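Local coordinates for protein 6-aminohexanoate-dimer hydrolase (Bacillus anthracis, PDB 4GB7) that probably hydrolyses amide bonds in 6-aminohexanoate dimers, as a putative hydrolase of the beta-lactamase family, at residues I277-V290 / G302-L316. Residues are numbered along the deposited sequence; the frame is centred on the assembly and turned at random. Where two conformers were deposited one is given.
Sequences IWSQIGMEENAYYV and GLNATARDMARFGQL. With NO3 (nitrate ion), chain C.
The carboxylate of E284 lies between R308 and R312, one helical turn apart on helix 307-318. R308 grips it side-on, NE donating to E284 OE2 (2.8 Å) and NH1 to E284 OE1, both on syn lone pairs, and the two flat groups are nearly coplanar (26° apart). R312, its chain extended as far as NE, reaches the anti lone pair of E284 OE2 through NH1 at 2.8 Å. Two arginines thus converge on one oxygen, which would probably keep E284 ionised.

D309 binds the backbone beside this network. Its OD1 accepts from E284 N (2.8 Å) and its OD2 from E285 N (2.9 Å), so a single carboxylate fixes two successive peptides of the loop 279-286 between helix 269-278 and strand 287-290. A salt bridge with weak hydrogen-bond geometry, R312 NH1 to D309 OD1, joins it to the arginines. T306 N-caps the helix, its OG1 accepting from D309 N.

Strands 287-290 and 303-305 pair antiparallel: Y288 and N304 exchange backbone bonds, and V290 N donates to G302 O. On one face of the sheet N304 CB makes a CH-pi contact with the Y288 ring (3.6 Å to its centroid); on the opposite face L303 CD1 does the same over the Y289 ring.

W278 stands between A287 CB on one face and CE of selenomethionine M283 on the other, held in rotation by NE1 bonding in plane to E285 O. A305 CB comes 3.5 Å from W278 CH2. Farther along, I281 CD1 packs on F313 CA at 3.7 Å.

Within the beta-lactamase-family region, the contact thus joins a loop and a strand pair to the start of helix 307-318. R308 has further salt bridges to E124 and E132. F313 stacks on F145 of helix 143-155, while strands 66-69 and 136-137 flank the two paired strands in a four-stranded antiparallel sheet.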
ATOM      1  N   ILE A 277       5.884 -14.700   0.037  1.00 18.74           N
ATOM      2  CA  ILE A 277       6.467 -13.619  -0.734  1.00 17.84           C
ATOM      3  C   ILE A 277       7.821 -13.192  -0.162  1.00 16.72           C
ATOM      4  O   ILE A 277       8.824 -13.202  -0.892  1.00 17.46           O
ATOM      5  CB  ILE A 277       5.539 -12.365  -0.837  1.00 15.46           C
ATOM      6  CG1 ILE A 277       4.220 -12.747  -1.496  1.00 18.57           C
ATOM      7  CG2 ILE A 277       6.300 -11.169  -1.447  1.00 20.17           C
ATOM      8  CD1 ILE A 277       3.143 -11.670  -1.420  1.00 20.68           C
ATOM      9  N   TRP A 278       7.845 -12.813   1.103  1.00 17.06           N
ATOM     10  CA  TRP A 278       9.010 -12.062   1.666  1.00 16.46           C
ATOM     11  C   TRP A 278      10.271 -12.914   1.769  1.00 18.40           C
ATOM     12  O   TRP A 278      11.371 -12.400   1.846  1.00 18.46           O
ATOM     13  CB  TRP A 278       8.694 -11.406   3.047  1.00 14.36           C
ATOM     14  CG  TRP A 278       9.319 -10.048   3.130  1.00 13.46           C
ATOM     15  CD1 TRP A 278      10.547  -9.699   3.652  1.00 16.99           C
ATOM     16  CD2 TRP A 278       8.759  -8.838   2.573  1.00 15.08           C
ATOM     17  NE1 TRP A 278      10.783  -8.357   3.475  1.00 17.07           N
ATOM     18  CE2 TRP A 278       9.745  -7.787   2.786  1.00 16.26           C
ATOM     19  CE3 TRP A 278       7.570  -8.530   1.919  1.00 17.69           C
ATOM     20  CZ2 TRP A 278       9.504  -6.478   2.391  1.00 20.05           C
ATOM     21  CZ3 TRP A 278       7.352  -7.218   1.504  1.00 17.87           C
ATOM     22  CH2 TRP A 278       8.273  -6.218   1.757  1.00 18.11           C
ATOM     23  N   SER A 279      10.095 -14.220   1.859  1.00 16.53           N
ATOM     24  CA  SER A 279      11.191 -15.161   1.960  1.00 21.29           C
ATOM     25  C   SER A 279      11.588 -15.710   0.582  1.00 19.17           C
ATOM     26  O   SER A 279      12.536 -16.469   0.513  1.00 25.47           O
ATOM     27  CB  SER A 279      10.817 -16.331   2.856  1.00 21.55           C
ATOM     28  OG  SER A 279       9.795 -17.115   2.300  1.00 20.72           O
ATOM     29  N   GLN A 280      10.858 -15.336  -0.484  1.00 19.63           N
ATOM     30  CA  GLN A 280      10.949 -15.994  -1.787  1.00 21.03           C
ATOM     31  C   GLN A 280      11.572 -15.189  -2.889  1.00 18.95           C
ATOM     32  O   GLN A 280      11.832 -15.749  -3.943  1.00 21.93           O
ATOM     33  CB  GLN A 280       9.541 -16.378  -2.257  1.00 23.15           C
ATOM     34  CG  GLN A 280       8.793 -17.238  -1.239  1.00 23.45           C
ATOM     35  CD  GLN A 280       9.328 -18.611  -1.252  1.00 26.44           C
ATOM     36  OE1 GLN A 280       9.291 -19.272  -2.291  1.00 32.70           O
ATOM     37  NE2 GLN A 280       9.837 -19.071  -0.105  1.00 26.80           N
ATOM     38  N   ILE A 281      11.843 -13.889  -2.687  1.00 19.11           N
ATOM     39  CA  ILE A 281      12.326 -13.067  -3.820  1.00 19.11           C
ATOM     40  C   ILE A 281      13.577 -12.240  -3.508  1.00 18.14           C
ATOM     41  O   ILE A 281      13.760 -11.137  -4.049  1.00 20.23           O
ATOM     42  CB  ILE A 281      11.205 -12.200  -4.475  1.00 18.73           C
ATOM     43  CG1 ILE A 281      10.659 -11.124  -3.492  1.00 18.67           C
ATOM     44  CG2 ILE A 281      10.026 -13.103  -4.931  1.00 19.96           C
ATOM     45  CD1 ILE A 281       9.690 -10.152  -4.151  1.00 21.57           C
ATOM     46  N   GLY A 282      14.416 -12.780  -2.616  1.00 20.18           N
ATOM     47  CA  GLY A 282      15.753 -12.209  -2.361  1.00 19.34           C
ATOM     48  C   GLY A 282      15.743 -10.916  -1.577  1.00 18.91           C
ATOM     49  O   GLY A 282      16.721 -10.131  -1.649  1.00 19.00           O
HETATM   50  N   MSE A 283      14.695 -10.699  -0.789  1.00 18.60           N
HETATM   51  CA  MSE A 283      14.577  -9.475   0.055  1.00 18.07           C
HETATM   52  C   MSE A 283      15.775  -9.338   1.003  1.00 17.86           C
HETATM   53  O   MSE A 283      16.246 -10.319   1.571  1.00 18.80           O
HETATM   54  CB  MSE A 283      13.360  -9.560   0.944  1.00 16.79           C
HETATM   55  CG  MSE A 283      12.013  -9.737   0.198  1.00 19.64           C
HETATM   56 SE   MSE A 283      11.720  -8.208  -1.003  0.70 18.47          SE
HETATM   57  CE  MSE A 283       9.792  -8.370  -0.979  1.00 17.88           C
ATOM     58  N   GLU A 284      16.243  -8.108   1.154  1.00 17.77           N
ATOM     59  CA  GLU A 284      17.380  -7.810   1.978  1.00 17.56           C
ATOM     60  C   GLU A 284      17.107  -7.788   3.481  1.00 17.64           C
ATOM     61  O   GLU A 284      18.038  -8.029   4.272  1.00 20.99           O
ATOM     62  CB  GLU A 284      17.895  -6.414   1.598  1.00 17.25           C
ATOM     63  CG  GLU A 284      18.652  -6.313   0.323  1.00 20.67           C
ATOM     64  CD  GLU A 284      19.013  -4.854   0.082  1.00 20.07           C
ATOM     65  OE1 GLU A 284      20.006  -4.360   0.680  1.00 21.95           O
ATOM     66  OE2 GLU A 284      18.299  -4.215  -0.688  1.00 20.57           O
ATOM     67  N   GLU A 285      15.884  -7.364   3.863  1.00 16.45           N
ATOM     68  CA  GLU A 285      15.525  -7.151   5.256  1.00 15.78           C
ATOM     69  C   GLU A 285      14.152  -7.705   5.543  1.00 16.51           C
ATOM     70  O   GLU A 285      13.331  -7.929   4.625  1.00 18.50           O
ATOM     71  CB  GLU A 285      15.527  -5.646   5.625  1.00 17.41           C
ATOM     72  CG  GLU A 285      16.824  -4.895   5.284  1.00 19.34           C
ATOM     73  CD  GLU A 285      18.053  -5.272   6.081  1.00 19.27           C
ATOM     74  OE1 GLU A 285      17.872  -5.887   7.134  1.00 23.44           O
ATOM     75  OE2 GLU A 285      19.206  -4.895   5.642  1.00 23.30           O
ATOM     76  N   ASN A 286      13.921  -7.920   6.832  1.00 18.05           N
ATOM     77  CA  ASN A 286      12.584  -8.195   7.314  1.00 18.36           C
ATOM     78  C   ASN A 286      11.658  -7.010   7.019  1.00 14.94           C
ATOM     79  O   ASN A 286      12.087  -5.837   6.920  1.00 18.37           O
ATOM     80  CB  ASN A 286      12.575  -8.465   8.830  1.00 18.85           C
ATOM     81  CG  ASN A 286      13.290  -9.747   9.224  1.00 17.83           C
ATOM     82  OD1 ASN A 286      13.477 -10.655   8.426  1.00 19.00           O
ATOM     83  ND2 ASN A 286      13.730  -9.794  10.465  1.00 25.66           N
ATOM     84  N   ALA A 287      10.384  -7.311   6.923  1.00 18.99           N
ATOM     85  CA  ALA A 287       9.359  -6.297   7.012  1.00 16.34           C
ATOM     86  C   ALA A 287       8.620  -6.544   8.342  1.00 15.17           C
ATOM     87  O   ALA A 287       9.003  -7.426   9.138  1.00 17.93           O
ATOM     88  CB  ALA A 287       8.424  -6.316   5.799  1.00 18.70           C
ATOM     89  N   TYR A 288       7.636  -5.731   8.622  1.00 16.41           N
ATOM     90  CA  TYR A 288       6.766  -5.955   9.773  1.00 17.29           C
ATOM     91  C   TYR A 288       5.430  -5.264   9.591  1.00 18.48           C
ATOM     92  O   TYR A 288       5.333  -4.247   8.862  1.00 17.76           O
ATOM     93  CB  TYR A 288       7.428  -5.525  11.076  1.00 17.85           C
ATOM     94  CG  TYR A 288       7.773  -4.064  11.229  1.00 15.32           C
ATOM     95  CD1 TYR A 288       6.797  -3.092  11.592  1.00 15.05           C
ATOM     96  CD2 TYR A 288       9.092  -3.651  11.082  1.00 17.18           C
ATOM     97  CE1 TYR A 288       7.183  -1.746  11.769  1.00 16.47           C
ATOM     98  CE2 TYR A 288       9.458  -2.336  11.272  1.00 18.79           C
ATOM     99  CZ  TYR A 288       8.490  -1.393  11.636  1.00 16.15           C
ATOM    100  OH  TYR A 288       8.814  -0.065  11.860  1.00 17.92           O
ATOM    101  N   TYR A 289       4.398  -5.839  10.214  1.00 18.82           N
ATOM    102  CA  TYR A 289       3.095  -5.219  10.292  1.00 16.39           C
ATOM    103  C   TYR A 289       2.830  -4.633  11.667  1.00 16.47           C
ATOM    104  O   TYR A 289       3.020  -5.312  12.682  1.00 18.03           O
ATOM    105  CB  TYR A 289       1.965  -6.236  10.108  1.00 18.37           C
ATOM    106  CG  TYR A 289       1.588  -6.569   8.693  1.00 15.12           C
ATOM    107  CD1 TYR A 289       0.714  -5.745   7.956  1.00 16.74           C
ATOM    108  CD2 TYR A 289       2.079  -7.725   8.081  1.00 16.20           C
ATOM    109  CE1 TYR A 289       0.359  -6.063   6.654  1.00 17.76           C
ATOM    110  CE2 TYR A 289       1.704  -8.042   6.789  1.00 17.30           C
ATOM    111  CZ  TYR A 289       0.840  -7.245   6.086  1.00 19.42           C
ATOM    112  OH  TYR A 289       0.538  -7.639   4.785  1.00 18.41           O
ATOM    113  N   VAL A 290       2.357  -3.388  11.685  1.00 17.28           N
ATOM    114  CA  VAL A 290       1.724  -2.846  12.875  1.00 17.42           C
ATOM    115  C   VAL A 290       0.468  -3.671  13.143  1.00 16.88           C
ATOM    116  O   VAL A 290      -0.264  -4.037  12.218  1.00 19.53           O
ATOM    117  CB  VAL A 290       1.416  -1.364  12.706  1.00 18.06           C
ATOM    118  CG1 VAL A 290       0.490  -0.852  13.796  1.00 21.39           C
ATOM    119  CG2 VAL A 290       2.755  -0.594  12.613  1.00 16.75           C
ATOM    120  N   GLY A 302      -0.693  -1.225   7.602  1.00 19.19           N
ATOM    121  CA  GLY A 302       0.355  -1.388   8.623  1.00 19.35           C
ATOM    122  C   GLY A 302       1.688  -2.029   8.261  1.00 15.76           C
ATOM    123  O   GLY A 302       2.512  -2.287   9.145  1.00 16.26           O
ATOM    124  N   LEU A 303       1.907  -2.313   6.981  1.00 17.65           N
ATOM    125  CA  LEU A 303       3.155  -2.956   6.538  1.00 16.35           C
ATOM    126  C   LEU A 303       4.234  -1.917   6.415  1.00 16.26           C
ATOM    127  O   LEU A 303       3.990  -0.850   5.879  1.00 18.24           O
ATOM    128  CB  LEU A 303       2.963  -3.701   5.221  1.00 18.02           C
ATOM    129  CG  LEU A 303       4.111  -4.592   4.745  1.00 15.74           C
ATOM    130  CD1 LEU A 303       4.482  -5.709   5.743  1.00 18.23           C
ATOM    131  CD2 LEU A 303       3.746  -5.165   3.385  1.00 17.26           C
ATOM    132  N   ASN A 304       5.389  -2.233   6.950  1.00 14.43           N
ATOM    133  CA  ASN A 304       6.608  -1.408   6.980  1.00 14.92           C
ATOM    134  C   ASN A 304       7.709  -2.233   6.304  1.00 16.61           C
ATOM    135  O   ASN A 304       7.942  -3.404   6.674  1.00 16.73           O
ATOM    136  CB  ASN A 304       7.030  -1.107   8.399  1.00 17.21           C
ATOM    137  CG  ASN A 304       6.129  -0.089   9.092  1.00 15.10           C
ATOM    138  OD1 ASN A 304       6.551   1.069   9.323  1.00 18.39           O
ATOM    139  ND2 ASN A 304       4.885  -0.464   9.359  1.00 17.49           N
ATOM    140  N   ALA A 305       8.362  -1.652   5.293  1.00 15.74           N
ATOM    141  CA  ALA A 305       9.364  -2.378   4.493  1.00 15.23           C
ATOM    142  C   ALA A 305      10.429  -1.415   3.997  1.00 16.39           C
ATOM    143  O   ALA A 305      10.227  -0.188   4.028  1.00 15.76           O
ATOM    144  CB  ALA A 305       8.720  -3.098   3.322  1.00 18.64           C
ATOM    145  N   THR A 306      11.547  -1.939   3.533  1.00 16.74           N
ATOM    146  CA  THR A 306      12.544  -1.051   2.914  1.00 15.69           C
ATOM    147  C   THR A 306      12.211  -0.791   1.428  1.00 15.39           C
ATOM    148  O   THR A 306      11.430  -1.521   0.787  1.00 15.16           O
ATOM    149  CB  THR A 306      13.983  -1.608   2.994  1.00 15.42           C
ATOM    150  OG1 THR A 306      14.114  -2.685   2.065  1.00 16.42           O
ATOM    151  CG2 THR A 306      14.387  -2.000   4.420  1.00 16.63           C
ATOM    152  N   ALA A 307      12.744   0.295   0.894  1.00 14.80           N
ATOM    153  CA  ALA A 307      12.418   0.742  -0.453  1.00 14.91           C
ATOM    154  C   ALA A 307      12.898  -0.232  -1.530  1.00 14.41           C
ATOM    155  O   ALA A 307      12.147  -0.519  -2.488  1.00 16.94           O
ATOM    156  CB  ALA A 307      12.973   2.148  -0.738  1.00 16.30           C
ATOM    157  N   ARG A 308      14.140  -0.712  -1.396  1.00 16.11           N
ATOM    158  CA  ARG A 308      14.637  -1.688  -2.335  1.00 16.08           C
ATOM    159  C   ARG A 308      13.834  -2.980  -2.257  1.00 15.32           C
ATOM    160  O   ARG A 308      13.641  -3.613  -3.271  1.00 16.40           O
ATOM    161  CB  ARG A 308      16.117  -1.989  -2.129  1.00 16.35           C
ATOM    162  CG  ARG A 308      16.972  -0.858  -2.667  1.00 16.58           C
ATOM    163  CD  ARG A 308      18.450  -1.232  -2.825  1.00 18.63           C
ATOM    164  NE  ARG A 308      19.034  -1.655  -1.577  1.00 19.26           N
ATOM    165  CZ  ARG A 308      19.624  -0.872  -0.670  1.00 20.27           C
ATOM    166  NH1 ARG A 308      20.105  -1.417   0.438  1.00 19.84           N
ATOM    167  NH2 ARG A 308      19.758   0.442  -0.846  1.00 19.67           N
ATOM    168  N   ASP A 309      13.399  -3.355  -1.065  1.00 14.31           N
ATOM    169  CA  ASP A 309      12.619  -4.575  -0.952  1.00 14.44           C
ATOM    170  C   ASP A 309      11.270  -4.408  -1.649  1.00 16.65           C
ATOM    171  O   ASP A 309      10.795  -5.334  -2.320  1.00 16.22           O
ATOM    172  CB  ASP A 309      12.458  -5.030   0.511  1.00 16.63           C
ATOM    173  CG  ASP A 309      13.742  -5.707   1.049  1.00 15.08           C
ATOM    174  OD1 ASP A 309      14.611  -6.069   0.204  1.00 16.06           O
ATOM    175  OD2 ASP A 309      13.865  -5.957   2.262  1.00 18.16           O
HETATM  176  N   MSE A 310      10.642  -3.267  -1.490  1.00 15.31           N
HETATM  177  CA  MSE A 310       9.415  -2.980  -2.228  0.60 16.00           C
HETATM  178  C   MSE A 310       9.659  -2.979  -3.718  1.00 15.14           C
HETATM  179  O   MSE A 310       8.827  -3.433  -4.468  1.00 19.20           O
HETATM  180  CB  MSE A 310       8.796  -1.668  -1.833  0.60 17.40           C
HETATM  181  CG  MSE A 310       8.147  -1.704  -0.519  0.60 14.73           C
HETATM  182 SE   MSE A 310       6.700  -3.029  -0.428  0.42 20.38          SE
HETATM  183  CE  MSE A 310       6.072  -3.000  -2.259  0.60 17.66           C
ATOM    184  N   ALA A 311      10.829  -2.512  -4.158  1.00 15.54           N
ATOM    185  CA  ALA A 311      11.182  -2.558  -5.564  1.00 14.95           C
ATOM    186  C   ALA A 311      11.304  -3.986  -6.101  1.00 16.82           C
ATOM    187  O   ALA A 311      10.939  -4.270  -7.237  1.00 19.07           O
ATOM    188  CB  ALA A 311      12.458  -1.794  -5.790  1.00 15.55           C
ATOM    189  N   ARG A 312      11.838  -4.888  -5.276  1.00 17.45           N
ATOM    190  CA  ARG A 312      11.910  -6.285  -5.643  1.00 15.60           C
ATOM    191  C   ARG A 312      10.515  -6.832  -5.870  1.00 15.57           C
ATOM    192  O   ARG A 312      10.270  -7.540  -6.856  1.00 17.42           O
ATOM    193  CB  ARG A 312      12.595  -7.111  -4.556  1.00 16.78           C
ATOM    194  CG  ARG A 312      14.069  -6.777  -4.346  1.00 16.57           C
ATOM    195  CD  ARG A 312      14.722  -7.602  -3.222  1.00 19.59           C
ATOM    196  NE  ARG A 312      16.167  -7.482  -3.301  1.00 17.10           N
ATOM    197  CZ  ARG A 312      16.854  -6.452  -2.798  1.00 16.92           C
ATOM    198  NH1 ARG A 312      16.251  -5.492  -2.096  1.00 17.69           N
ATOM    199  NH2 ARG A 312      18.158  -6.383  -3.012  1.00 18.93           N
ATOM    200  N   PHE A 313       9.583  -6.485  -4.999  1.00 13.62           N
ATOM    201  CA  PHE A 313       8.189  -6.938  -5.173  1.00 16.69           C
ATOM    202  C   PHE A 313       7.566  -6.327  -6.468  1.00 15.00           C
ATOM    203  O   PHE A 313       6.888  -6.961  -7.219  1.00 17.78           O
ATOM    204  CB  PHE A 313       7.354  -6.523  -3.983  1.00 15.46           C
ATOM    205  CG  PHE A 313       5.905  -6.902  -4.102  1.00 16.16           C
ATOM    206  CD1 PHE A 313       5.545  -8.222  -4.011  1.00 17.25           C
ATOM    207  CD2 PHE A 313       4.898  -5.950  -4.292  1.00 17.08           C
ATOM    208  CE1 PHE A 313       4.222  -8.586  -4.092  1.00 19.77           C
ATOM    209  CE2 PHE A 313       3.560  -6.322  -4.376  1.00 18.00           C
ATOM    210  CZ  PHE A 313       3.230  -7.629  -4.274  1.00 19.14           C
ATOM    211  N   GLY A 314       7.882  -5.061  -6.726  1.00 15.74           N
ATOM    212  CA  GLY A 314       7.476  -4.416  -7.957  1.00 16.58           C
ATOM    213  C   GLY A 314       7.953  -5.147  -9.200  1.00 15.95           C
ATOM    214  O   GLY A 314       7.201  -5.336 -10.167  1.00 18.93           O
ATOM    215  N   GLN A 315       9.230  -5.527  -9.169  1.00 17.17           N
ATOM    216  CA  GLN A 315       9.858  -6.251 -10.280  1.00 16.85           C
ATOM    217  C   GLN A 315       9.153  -7.610 -10.432  1.00 16.28           C
ATOM    218  O   GLN A 315       8.934  -8.040 -11.552  1.00 17.19           O
ATOM    219  CB  GLN A 315      11.343  -6.450 -10.055  1.00 15.97           C
ATOM    220  CG  GLN A 315      12.040  -7.153 -11.196  1.00 16.55           C
ATOM    221  CD  GLN A 315      12.045  -6.335 -12.447  1.00 17.51           C
ATOM    222  OE1 GLN A 315      12.138  -5.094 -12.395  1.00 20.50           O
ATOM    223  NE2 GLN A 315      12.048  -7.010 -13.581  1.00 19.49           N
ATOM    224  N   LEU A 316       8.783  -8.245  -9.326  1.00 17.93           N
ATOM    225  CA  LEU A 316       8.060  -9.508  -9.390  1.00 18.48           C
ATOM    226  C   LEU A 316       6.770  -9.344 -10.178  1.00 18.98           C
ATOM    227  O   LEU A 316       6.443 -10.188 -11.027  1.00 20.23           O
ATOM    228  CB  LEU A 316       7.735 -10.016  -7.994  1.00 17.15           C
ATOM    229  CG  LEU A 316       6.972 -11.335  -7.905  1.00 15.60           C
ATOM    230  CD1 LEU A 316       7.798 -12.468  -8.484  1.00 19.81           C
ATOM    231  CD2 LEU A 316       6.550 -11.605  -6.467  1.00 17.10           C
TER
HETATM  232  N   NO3 C 602      11.881  -6.585 -16.968  1.00 29.21           N
HETATM  233  O1  NO3 C 602      12.663  -5.914 -16.340  1.00 33.65           O
HETATM  234  O2  NO3 C 602      11.150  -7.570 -16.306  1.00 45.35           O
HETATM  235  O3  NO3 C 602      11.740  -6.387 -18.352  1.00 47.09           O
HETATM  236  O   HOH W   1      16.909  -2.572   1.681  1.00 21.70           O
HETATM  237  O   HOH W   2      12.013  -4.749   4.022  1.00 17.91           O
HETATM  238  O   HOH W   3       8.550   2.699  10.060  1.00 19.53           O